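Local coordinates for choline kinase (Streptococcus pneumoniae, PDB 4R78), which probably phosphorylates choline, as a choline kinase of the protein kinase-like fold, and binds adenosine monophosphate in its nucleotide pocket, at residues L32-V42 / L54-Y62; G187-L197 / W215-D226. All blocks are in the same frame, centred on the assembly; numbering follows the deposited sequence.

Contact 1 (L32-V42 / L54-Y62)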
loop_
_atom_site.group_PDB
_atom_site.type_symbol
_atom_site.label_atom_id
_atom_site.label_comp_id
_atom_site.label_asym_id
_atom_site.label_seq_id
_atom_site.Cartn_x
_atom_site.Cartn_y
_atom_site.Cartn_z
ATOM N N LEU A 32 -22.718 13.272 2.926
ATOM C CA LEU A 32 -23.287 11.926 2.829
ATOM C C LEU A 32 -24.543 11.761 3.682
ATOM O O LEU A 32 -25.192 10.711 3.647
ATOM C CB LEU A 32 -22.252 10.869 3.234
ATOM C CG LEU A 32 -21.023 10.654 2.348
ATOM C CD1 LEU A 32 -20.001 9.804 3.080
ATOM C CD2 LEU A 32 -21.395 10.016 1.014
ATOM N N LEU A 33 -24.885 12.797 4.441
ATOM C CA LEU A 33 -25.994 12.713 5.386
ATOM C C LEU A 33 -27.238 13.466 4.935
ATOM O O LEU A 33 -27.147 14.499 4.271
ATOM C CB LEU A 33 -25.555 13.206 6.769
ATOM C CG LEU A 33 -24.411 12.435 7.437
ATOM C CD1 LEU A 33 -24.040 13.092 8.750
ATOM C CD2 LEU A 33 -24.772 10.964 7.647
ATOM N N SER A 34 -28.397 12.930 5.305
ATOM C CA SER A 34 -29.673 13.598 5.078
ATOM C C SER A 34 -29.855 14.751 6.065
ATOM O O SER A 34 -29.147 14.830 7.074
ATOM C CB SER A 34 -30.831 12.600 5.183
ATOM O OG SER A 34 -30.677 11.743 6.302
ATOM N N GLN A 35 -30.808 15.634 5.764
ATOM C CA GLN A 35 -31.089 16.839 6.556
ATOM C C GLN A 35 -31.169 16.573 8.062
ATOM O O GLN A 35 -30.734 17.395 8.872
ATOM C CB GLN A 35 -32.391 17.485 6.061
ATOM C CG GLN A 35 -32.664 18.892 6.592
ATOM C CD GLN A 35 -34.013 19.446 6.149
ATOM O OE1 GLN A 35 -34.793 18.771 5.470
ATOM N NE2 GLN A 35 -34.294 20.686 6.534
ATOM N N GLU A 36 -31.721 15.416 8.416
ATOM C CA GLU A 36 -31.893 14.992 9.807
ATOM C C GLU A 36 -30.583 14.598 10.500
ATOM O O GLU A 36 -30.338 14.997 11.642
ATOM C CB GLU A 36 -32.880 13.822 9.870
ATOM C CG GLU A 36 -32.768 12.860 8.681
ATOM C CD GLU A 36 -33.327 11.478 8.958
ATOM O OE1 GLU A 36 -33.306 11.038 10.126
ATOM O OE2 GLU A 36 -33.772 10.820 7.991
ATOM N N GLU A 37 -29.755 13.824 9.800
ATOM C CA GLU A 37 -28.561 13.196 10.377
ATOM C C GLU A 37 -27.417 14.172 10.655
ATOM O O GLU A 37 -27.306 15.216 10.013
ATOM C CB GLU A 37 -28.074 12.057 9.475
ATOM C CG GLU A 37 -29.003 10.845 9.438
ATOM C CD GLU A 37 -28.708 9.896 8.288
ATOM O OE1 GLU A 37 -28.167 10.344 7.251
ATOM O OE2 GLU A 37 -29.030 8.696 8.417
ATOM N N GLU A 38 -26.573 13.809 11.622
ATOM C CA GLU A 38 -25.434 14.628 12.037
ATOM C C GLU A 38 -24.184 13.771 12.232
ATOM O O GLU A 38 -24.283 12.571 12.487
ATOM C CB GLU A 38 -25.745 15.349 13.352
ATOM C CG GLU A 38 -26.846 16.400 13.277
ATOM C CD GLU A 38 -27.260 16.918 14.646
ATOM O OE1 GLU A 38 -26.984 16.236 15.660
ATOM O OE2 GLU A 38 -27.871 18.008 14.708
ATOM N N VAL A 39 -23.013 14.394 12.112
ATOM C CA VAL A 39 -21.753 13.739 12.461
ATOM C C VAL A 39 -21.564 13.832 13.973
ATOM O O VAL A 39 -21.462 14.929 14.530
ATOM C CB VAL A 39 -20.533 14.369 11.735
ATOM C CG1 VAL A 39 -19.243 13.644 12.123
ATOM C CG2 VAL A 39 -20.722 14.340 10.223
ATOM N N LEU A 40 -21.527 12.676 14.629
ATOM C CA LEU A 40 -21.422 12.610 16.086
ATOM C C LEU A 40 -19.975 12.706 16.560
ATOM O O LEU A 40 -19.673 13.440 17.504
ATOM C CB LEU A 40 -22.074 11.329 16.622
ATOM C CG LEU A 40 -23.573 11.116 16.366
ATOM C CD1 LEU A 40 -23.965 9.669 16.639
ATOM C CD2 LEU A 40 -24.435 12.077 17.185
ATOM N N SER A 41 -19.086 11.964 15.902
ATOM C CA SER A 41 -17.668 11.941 16.264
ATOM C C SER A 41 -16.776 11.495 15.112
ATOM O O SER A 41 -17.194 10.721 14.249
ATOM C CB SER A 41 -17.433 11.030 17.473
ATOM O OG SER A 41 -17.928 9.723 17.236
ATOM N N VAL A 42 -15.550 12.012 15.106
ATOM C CA VAL A 42 -14.485 11.524 14.232
ATOM C C VAL A 42 -13.285 11.250 15.131
ATOM O O VAL A 42 -12.705 12.177 15.700
ATOM C CB VAL A 42 -14.101 12.545 13.130
ATOM C CG1 VAL A 42 -12.964 12.003 12.267
ATOM C CG2 VAL A 42 -15.306 12.892 12.260
ATOM N N LEU A 54 -12.358 6.603 12.441
ATOM C CA LEU A 54 -13.713 6.085 12.495
ATOM C C LEU A 54 -14.665 7.257 12.695
ATOM O O LEU A 54 -14.548 7.998 13.671
ATOM C CB LEU A 54 -13.861 5.073 13.637
ATOM C CG LEU A 54 -15.265 4.533 13.941
ATOM C CD1 LEU A 54 -15.828 3.766 12.754
ATOM C CD2 LEU A 54 -15.225 3.648 15.176
ATOM N N ALA A 55 -15.593 7.423 11.758
ATOM C CA ALA A 55 -16.579 8.487 11.833
ATOM C C ALA A 55 -17.940 7.910 12.173
ATOM O O ALA A 55 -18.414 6.984 11.519
ATOM C CB ALA A 55 -16.640 9.239 10.531
ATOM N N LYS A 56 -18.561 8.461 13.210
ATOM C CA LYS A 56 -19.882 8.019 13.628
ATOM C C LYS A 56 -20.913 9.091 13.327
ATOM O O LYS A 56 -20.727 10.263 13.663
ATOM C CB LYS A 56 -19.890 7.638 15.110
ATOM C CG LYS A 56 -19.061 6.398 15.425
ATOM C CD LYS A 56 -19.128 6.018 16.896
ATOM C CE LYS A 56 -18.207 4.843 17.195
ATOM N NZ LYS A 56 -18.261 4.427 18.622
ATOM N N THR A 57 -21.982 8.680 12.653
ATOM C CA THR A 57 -23.111 9.550 12.358
ATOM C C THR A 57 -24.355 8.945 13.008
ATOM O O THR A 57 -24.288 7.852 13.571
ATOM C CB THR A 57 -23.328 9.727 10.833
ATOM O OG1 THR A 57 -23.811 8.506 10.263
ATOM C CG2 THR A 57 -22.029 10.135 10.134
ATOM N N THR A 58 -25.480 9.649 12.921
ATOM C CA THR A 58 -26.738 9.201 13.537
ATOM C C THR A 58 -27.062 7.719 13.292
ATOM O O THR A 58 -27.327 6.972 14.238
ATOM C CB THR A 58 -27.926 10.075 13.068
ATOM O OG1 THR A 58 -27.622 11.456 13.292
ATOM C CG2 THR A 58 -29.208 9.711 13.817
ATOM N N ASN A 59 -27.036 7.303 12.028
ATOM C CA ASN A 59 -27.435 5.947 11.648
ATOM C C ASN A 59 -26.328 5.124 11.003
ATOM O O ASN A 59 -26.562 3.993 10.565
ATOM C CB ASN A 59 -28.624 5.999 10.685
ATOM C CG ASN A 59 -29.887 6.517 11.335
ATOM O OD1 ASN A 59 -30.611 7.318 10.743
ATOM N ND2 ASN A 59 -30.167 6.057 12.551
ATOM N N LYS A 60 -25.126 5.688 10.941
ATOM C CA LYS A 60 -24.064 5.087 10.152
ATOM C C LYS A 60 -22.677 5.292 10.744
ATOM O O LYS A 60 -22.396 6.318 11.363
ATOM C CB LYS A 60 -24.095 5.658 8.733
ATOM C CG LYS A 60 -23.480 4.754 7.689
ATOM C CD LYS A 60 -24.520 3.849 7.072
ATOM C CE LYS A 60 -23.881 2.744 6.257
ATOM N NZ LYS A 60 -22.917 3.272 5.255
ATOM N N GLN A 61 -21.823 4.294 10.549
ATOM C CA GLN A 61 -20.404 4.405 10.857
ATOM C C GLN A 61 -19.623 4.316 9.554
ATOM O O GLN A 61 -19.996 3.557 8.658
ATOM C CB GLN A 61 -19.964 3.290 11.803
ATOM C CG GLN A 61 -20.651 3.318 13.161
ATOM C CD GLN A 61 -20.076 2.298 14.122
ATOM O OE1 GLN A 61 -19.013 2.506 14.703
ATOM N NE2 GLN A 61 -20.784 1.189 14.300
ATOM N N TYR A 62 -18.548 5.096 9.452
ATOM C CA TYR A 62 -17.695 5.087 8.267
ATOM C C TYR A 62 -16.228 4.958 8.646
ATOM O O TYR A 62 -15.777 5.555 9.622
ATOM C CB TYR A 62 -17.857 6.375 7.466
ATOM C CG TYR A 62 -19.232 6.646 6.905
ATOM C CD1 TYR A 62 -19.648 6.058 5.710
ATOM C CD2 TYR A 62 -20.104 7.515 7.554
ATOM C CE1 TYR A 62 -20.908 6.321 5.179
ATOM C CE2 TYR A 62 -21.367 7.786 7.036
ATOM C CZ TYR A 62 -21.760 7.186 5.849
ATOM O OH TYR A 62 -23.007 7.444 5.328
HETATM O O HOH W 1 -15.988 8.109 16.053
#
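Leu40 and Ser41 both point their backbone N-H at one acceptor, Lys56 O: Leu40 N sits 2.7 Å from it, and Ser41 N completes the pair from farther off. This classic beta bulge shifts by one the register of two antiparallel strands in the five-stranded sheet. Within the same bulge, Lys56 N returns a bond to Ser41 O at 2.8 Å. Before it, Glu38 and Thr58 exchange bonds: Glu38 N donates to Thr58 OG1 (3.1 Å), and Thr58 N to Glu38 O. On the face shared by Val39 and Thr57, Leu33 meets Thr57 tip to tip, CD2 lying 3.7 Å from Thr57 CB. With OG1 between its backbone N and carbonyl carbon (chi1 70°), Thr57 reaches Lys60 O at 2.8 Å and offers its CG2 methyl to Leu33 and to the edge of the Tyr62 ring. Leu32 CD1 lies over one face of that ring, toward its rim. Helix 20-30 backs this side, Ile29 touching Val39 and Ala55. On the face of Ser41 and Lys56 a water bridges Ser41 OG and the backbone Leu54 O. Thr57 thus ties its buried hydroxyl to Lys60 O, which Thr57 N also grips, and this leaves its CG2 methyl for the apolar side.

Contact 2 (G187-L197 / W215-D226); sequences GVDRKSCHIDL and WEYSSMNDPMWD
Lys191 and Cys193 pair with Asn221 and Ser219 as antiparallel, hydrogen-bonded partners, each pair joined by two backbone bonds, before segment 187-197 runs on into His194-Leu197. That run, His-Ile-Asp-Leu, matches the start of the catalytic loop of the protein kinase-like fold, with Asp196 probably in the place of the catalytic aspartate. Asp226, in the first turn of helix 223-233, grips the loop with both carboxylate oxygens, much as the helix F aspartate does in protein kinases: OD2 takes His194 N at 2.9 Å through its syn lone pair, and OD1 takes Ile195 N at 2.8 Å.

With CG anti to the backbone N (chi1 -178°), His194 turns its edge to the face of Trp215, planes 61° apart, CD2 lying over the middle of the indole and 3.5 Å from Trp215 CD2. ND1 accepts Asp196 N and NE2 bonds to Ile213 O, fixing the ring. Ile195 lies across Tyr217, CG2 being 3.7 Å from Tyr217 CB, and sets CD1 over the five-membered ring of Trp225. Asn221 ND2 lies over one face of that indole, offset toward its rim, and Cys193 SG packs against Asn221 CB and Pro223 CA.

At the far end Asp222 caps the helix by accepting Met224 N on OD1. Its OD2 takes Asp189 N at 2.9 Å, almost straight (169°) but out of the carboxylate plane. The carboxylates of Asp189 and Asp222 come close together, a repulsion that Lys259, salt-bridged to both, probably offsets; a water also joins them. Met220 CE lies over one face of the Arg190 guanidinium, toward its rim, and Glu146 and Glu142 salt-bridge that group. Trp225 NE1 donates to Ile195 O at 3.0 Å, the oxygen in the indole plane but the donor above the carbonyl plane.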
loop_
_atom_site.group_PDB
_atom_site.type_symbol
_atom_site.label_atom_id
_atom_site.label_comp_id
_atom_site.label_asym_id
_atom_site.label_seq_id
_atom_site.Cartn_x
_atom_site.Cartn_y
_atom_site.Cartn_z
ATOM N N GLY A 187 13.351 -8.066 -18.414
ATOM C CA GLY A 187 12.099 -7.690 -19.063
ATOM C C GLY A 187 11.029 -7.471 -18.016
ATOM O O GLY A 187 10.627 -8.412 -17.340
ATOM N N VAL A 188 10.575 -6.227 -17.883
ATOM C CA VAL A 188 9.572 -5.861 -16.878
ATOM C C VAL A 188 8.165 -6.025 -17.446
ATOM O O VAL A 188 7.866 -5.552 -18.545
ATOM C CB VAL A 188 9.795 -4.412 -16.352
ATOM C CG1 VAL A 188 8.722 -4.013 -15.341
ATOM C CG2 VAL A 188 11.182 -4.281 -15.724
ATOM N N ASP A 189 7.314 -6.706 -16.688
ATOM C CA ASP A 189 5.933 -6.935 -17.088
ATOM C C ASP A 189 5.039 -5.807 -16.585
ATOM O O ASP A 189 5.436 -5.029 -15.715
ATOM C CB ASP A 189 5.459 -8.308 -16.599
ATOM C CG ASP A 189 6.286 -9.447 -17.180
ATOM O OD1 ASP A 189 6.399 -9.538 -18.423
ATOM O OD2 ASP A 189 6.835 -10.249 -16.398
ATOM N N ARG A 190 3.842 -5.711 -17.153
ATOM C CA ARG A 190 2.948 -4.597 -16.883
ATOM C C ARG A 190 1.526 -5.099 -16.647
ATOM O O ARG A 190 0.796 -5.421 -17.593
ATOM C CB ARG A 190 3.002 -3.600 -18.040
ATOM C CG ARG A 190 2.154 -2.371 -17.842
ATOM C CD ARG A 190 2.261 -1.432 -19.032
ATOM N NE ARG A 190 1.263 -0.371 -18.948
ATOM C CZ ARG A 190 0.014 -0.471 -19.399
ATOM N NH1 ARG A 190 -0.411 -1.585 -19.987
ATOM N NH2 ARG A 190 -0.814 0.554 -19.263
ATOM N N LYS A 191 1.148 -5.171 -15.373
ATOM C CA LYS A 191 -0.160 -5.682 -14.968
ATOM C C LYS A 191 -0.729 -4.829 -13.841
ATOM O O LYS A 191 0.011 -4.129 -13.144
ATOM C CB LYS A 191 -0.053 -7.139 -14.495
ATOM C CG LYS A 191 0.562 -8.115 -15.502
ATOM C CD LYS A 191 -0.417 -8.523 -16.583
ATOM C CE LYS A 191 0.206 -9.557 -17.514
ATOM N NZ LYS A 191 -0.657 -9.830 -18.691
ATOM N N SER A 192 -2.046 -4.897 -13.659
ATOM C CA SER A 192 -2.698 -4.242 -12.530
ATOM C C SER A 192 -2.172 -4.809 -11.210
ATOM O O SER A 192 -2.258 -6.016 -10.968
ATOM C CB SER A 192 -4.210 -4.426 -12.632
ATOM O OG SER A 192 -4.544 -5.794 -12.786
ATOM N N CYS A 193 -1.608 -3.931 -10.376
ATOM C CA CYS A 193 -1.038 -4.316 -9.075
ATOM C C CYS A 193 -1.602 -3.474 -7.935
ATOM O O CYS A 193 -2.013 -2.331 -8.145
ATOM C CB CYS A 193 0.484 -4.154 -9.074
ATOM S SG CYS A 193 1.407 -5.284 -10.150
ATOM N N HIS A 194 -1.600 -4.045 -6.731
ATOM C CA HIS A 194 -2.011 -3.337 -5.519
ATOM C C HIS A 194 -0.926 -2.378 -5.038
ATOM O O HIS A 194 -1.230 -1.253 -4.635
ATOM C CB HIS A 194 -2.365 -4.332 -4.413
ATOM C CG HIS A 194 -2.833 -3.687 -3.147
ATOM N ND1 HIS A 194 -1.972 -3.091 -2.251
ATOM C CD2 HIS A 194 -4.075 -3.552 -2.623
ATOM C CE1 HIS A 194 -2.663 -2.606 -1.235
ATOM N NE2 HIS A 194 -3.942 -2.878 -1.434
ATOM N N ILE A 195 0.326 -2.845 -5.080
ATOM C CA ILE A 195 1.541 -2.074 -4.737
ATOM C C ILE A 195 1.903 -1.921 -3.249
ATOM O O ILE A 195 3.006 -1.466 -2.929
ATOM C CB ILE A 195 1.538 -0.629 -5.363
ATOM C CG1 ILE A 195 1.331 -0.704 -6.888
ATOM C CG2 ILE A 195 2.807 0.165 -4.991
ATOM C CD1 ILE A 195 2.495 -1.320 -7.680
ATOM N N ASP A 196 1.005 -2.317 -2.347
ATOM C CA ASP A 196 1.207 -2.068 -0.913
ATOM C C ASP A 196 0.617 -3.206 -0.067
ATOM O O ASP A 196 -0.276 -2.986 0.761
ATOM C CB ASP A 196 0.690 -0.696 -0.442
ATOM C CG ASP A 196 1.105 -0.364 0.983
ATOM O OD1 ASP A 196 2.166 -0.852 1.429
ATOM O OD2 ASP A 196 0.369 0.385 1.659
ATOM N N LEU A 197 1.148 -4.416 -0.249
ATOM C CA LEU A 197 0.584 -5.614 0.381
ATOM C C LEU A 197 1.076 -5.887 1.814
ATOM O O LEU A 197 1.549 -6.987 2.131
ATOM C CB LEU A 197 0.756 -6.842 -0.528
ATOM C CG LEU A 197 -0.034 -6.810 -1.844
ATOM C CD1 LEU A 197 0.275 -8.046 -2.661
ATOM C CD2 LEU A 197 -1.537 -6.682 -1.617
ATOM N N TRP A 215 -6.143 0.668 -1.679
ATOM C CA TRP A 215 -5.555 0.620 -3.009
ATOM C C TRP A 215 -4.965 1.963 -3.454
ATOM O O TRP A 215 -4.793 2.193 -4.650
ATOM C CB TRP A 215 -6.619 0.142 -4.006
ATOM C CG TRP A 215 -7.048 -1.279 -3.771
ATOM C CD1 TRP A 215 -7.839 -1.748 -2.762
ATOM C CD2 TRP A 215 -6.695 -2.415 -4.563
ATOM N NE1 TRP A 215 -8.004 -3.109 -2.875
ATOM C CE2 TRP A 215 -7.309 -3.544 -3.974
ATOM C CE3 TRP A 215 -5.911 -2.590 -5.711
ATOM C CZ2 TRP A 215 -7.167 -4.833 -4.500
ATOM C CZ3 TRP A 215 -5.770 -3.870 -6.234
ATOM C CH2 TRP A 215 -6.402 -4.973 -5.630
ATOM N N GLU A 216 -4.622 2.829 -2.500
ATOM C CA GLU A 216 -4.125 4.179 -2.818
ATOM C C GLU A 216 -2.879 4.214 -3.698
ATOM O O GLU A 216 -2.635 5.204 -4.383
ATOM C CB GLU A 216 -3.859 4.993 -1.545
ATOM C CG GLU A 216 -5.114 5.542 -0.873
ATOM C CD GLU A 216 -6.046 4.448 -0.368
ATOM O OE1 GLU A 216 -5.550 3.492 0.266
ATOM O OE2 GLU A 216 -7.266 4.549 -0.621
ATOM N N TYR A 217 -2.088 3.143 -3.664
ATOM C CA TYR A 217 -0.862 3.081 -4.454
ATOM C C TYR A 217 -1.014 2.278 -5.737
ATOM O O TYR A 217 -0.057 2.171 -6.516
ATOM C CB TYR A 217 0.286 2.529 -3.606
ATOM C CG TYR A 217 0.611 3.404 -2.418
ATOM C CD1 TYR A 217 1.451 4.509 -2.551
ATOM C CD2 TYR A 217 0.058 3.137 -1.167
ATOM C CE1 TYR A 217 1.741 5.323 -1.460
ATOM C CE2 TYR A 217 0.344 3.942 -0.069
ATOM C CZ TYR A 217 1.185 5.032 -0.227
ATOM O OH TYR A 217 1.471 5.828 0.860
ATOM N N SER A 218 -2.213 1.743 -5.969
ATOM C CA SER A 218 -2.428 0.823 -7.094
ATOM C C SER A 218 -2.018 1.438 -8.432
ATOM O O SER A 218 -2.244 2.627 -8.697
ATOM C CB SER A 218 -3.870 0.291 -7.138
ATOM O OG SER A 218 -4.799 1.281 -7.563
ATOM N N SER A 219 -1.407 0.609 -9.271
ATOM C CA SER A 219 -0.748 1.085 -10.471
ATOM C C SER A 219 -0.399 -0.101 -11.347
ATOM O O SER A 219 -0.393 -1.247 -10.882
ATOM C CB SER A 219 0.538 1.826 -10.082
ATOM O OG SER A 219 1.113 2.478 -11.194
ATOM N N MET A 220 -0.118 0.172 -12.617
ATOM C CA MET A 220 0.432 -0.850 -13.501
ATOM C C MET A 220 1.903 -1.064 -13.158
ATOM O O MET A 220 2.684 -0.107 -13.083
ATOM C CB MET A 220 0.267 -0.462 -14.970
ATOM C CG MET A 220 -1.177 -0.205 -15.382
ATOM S SD MET A 220 -2.244 -1.634 -15.155
ATOM C CE MET A 220 -1.791 -2.603 -16.598
ATOM N N ASN A 221 2.271 -2.326 -12.943
ATOM C CA ASN A 221 3.618 -2.695 -12.503
ATOM C C ASN A 221 3.886 -4.170 -12.794
ATOM O O ASN A 221 3.009 -4.889 -13.282
ATOM C CB ASN A 221 3.773 -2.406 -11.001
ATOM C CG ASN A 221 5.226 -2.228 -10.566
ATOM O OD1 ASN A 221 6.152 -2.271 -11.372
ATOM N ND2 ASN A 221 5.423 -2.021 -9.269
ATOM N N ASP A 222 5.105 -4.616 -12.510
ATOM C CA ASP A 222 5.419 -6.032 -12.581
ATOM C C ASP A 222 4.802 -6.731 -11.366
ATOM O O ASP A 222 5.011 -6.292 -10.237
ATOM C CB ASP A 222 6.935 -6.237 -12.612
ATOM C CG ASP A 222 7.317 -7.643 -13.010
ATOM O OD1 ASP A 222 7.034 -8.578 -12.233
ATOM O OD2 ASP A 222 7.896 -7.811 -14.105
ATOM N N PRO A 223 4.026 -7.813 -11.588
ATOM C CA PRO A 223 3.416 -8.505 -10.450
ATOM C C PRO A 223 4.393 -8.982 -9.372
ATOM O O PRO A 223 3.987 -9.143 -8.215
ATOM C CB PRO A 223 2.721 -9.699 -11.105
ATOM C CG PRO A 223 2.325 -9.178 -12.425
ATOM C CD PRO A 223 3.503 -8.334 -12.866
ATOM N N MET A 224 5.661 -9.188 -9.727
ATOM C CA MET A 224 6.644 -9.598 -8.729
ATOM C C MET A 224 6.879 -8.526 -7.659
ATOM O O MET A 224 7.346 -8.834 -6.567
ATOM C CB MET A 224 7.958 -10.059 -9.372
ATOM C CG MET A 224 7.860 -11.366 -10.169
ATOM S SD MET A 224 7.121 -12.753 -9.268
ATOM C CE MET A 224 5.442 -12.711 -9.893
ATOM N N TRP A 225 6.518 -7.277 -7.961
ATOM C CA TRP A 225 6.518 -6.227 -6.939
ATOM C C TRP A 225 5.546 -6.596 -5.817
ATOM O O TRP A 225 5.882 -6.510 -4.632
ATOM C CB TRP A 225 6.134 -4.871 -7.545
ATOM C CG TRP A 225 5.938 -3.793 -6.513
ATOM C CD1 TRP A 225 4.845 -3.622 -5.708
ATOM C CD2 TRP A 225 6.854 -2.744 -6.173
ATOM N NE1 TRP A 225 5.025 -2.538 -4.887
ATOM C CE2 TRP A 225 6.248 -1.979 -5.147
ATOM C CE3 TRP A 225 8.131 -2.382 -6.624
ATOM C CZ2 TRP A 225 6.868 -0.864 -4.573
ATOM C CZ3 TRP A 225 8.750 -1.267 -6.052
ATOM C CH2 TRP A 225 8.116 -0.529 -5.032
ATOM N N ASP A 226 4.333 -6.996 -6.198
ATOM C CA ASP A 226 3.314 -7.369 -5.218
ATOM C C ASP A 226 3.735 -8.584 -4.392
ATOM O O ASP A 226 3.525 -8.622 -3.177
ATOM C CB ASP A 226 1.966 -7.626 -5.894
ATOM C CG ASP A 226 1.154 -6.358 -6.109
ATOM O OD1 ASP A 226 1.606 -5.257 -5.715
ATOM O OD2 ASP A 226 0.052 -6.480 -6.674
HETATM O O HOH W 2 6.545 -10.746 -13.746
HETATM O O HOH W 3 -2.159 0.458 -2.561
#

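How the contacts relate
From the N terminus, helix 20-30 leads into contact 1, which closes a short hairpin loop between strands 39-44 and 52-57; Asn52 of the AMP pocket opens the second of these strands. The chain then finishes the five-stranded sheet, passes Glu109, Tyr110 and Ile111 of the same pocket, and crosses into the helical part. Contact 2 opens only there, tying strand 191-193 and the loop after it to the start of helix 223-233. It closes a second loop, residues 198-214, whose strand 202-204 carries Ile203, with Glu200, Asn201, Ile213 and Asp214 also at the nucleotide. The two contacts follow in series, neither nesting nor crossing, their centres 35 Å apart on opposite sides of the chain's centre.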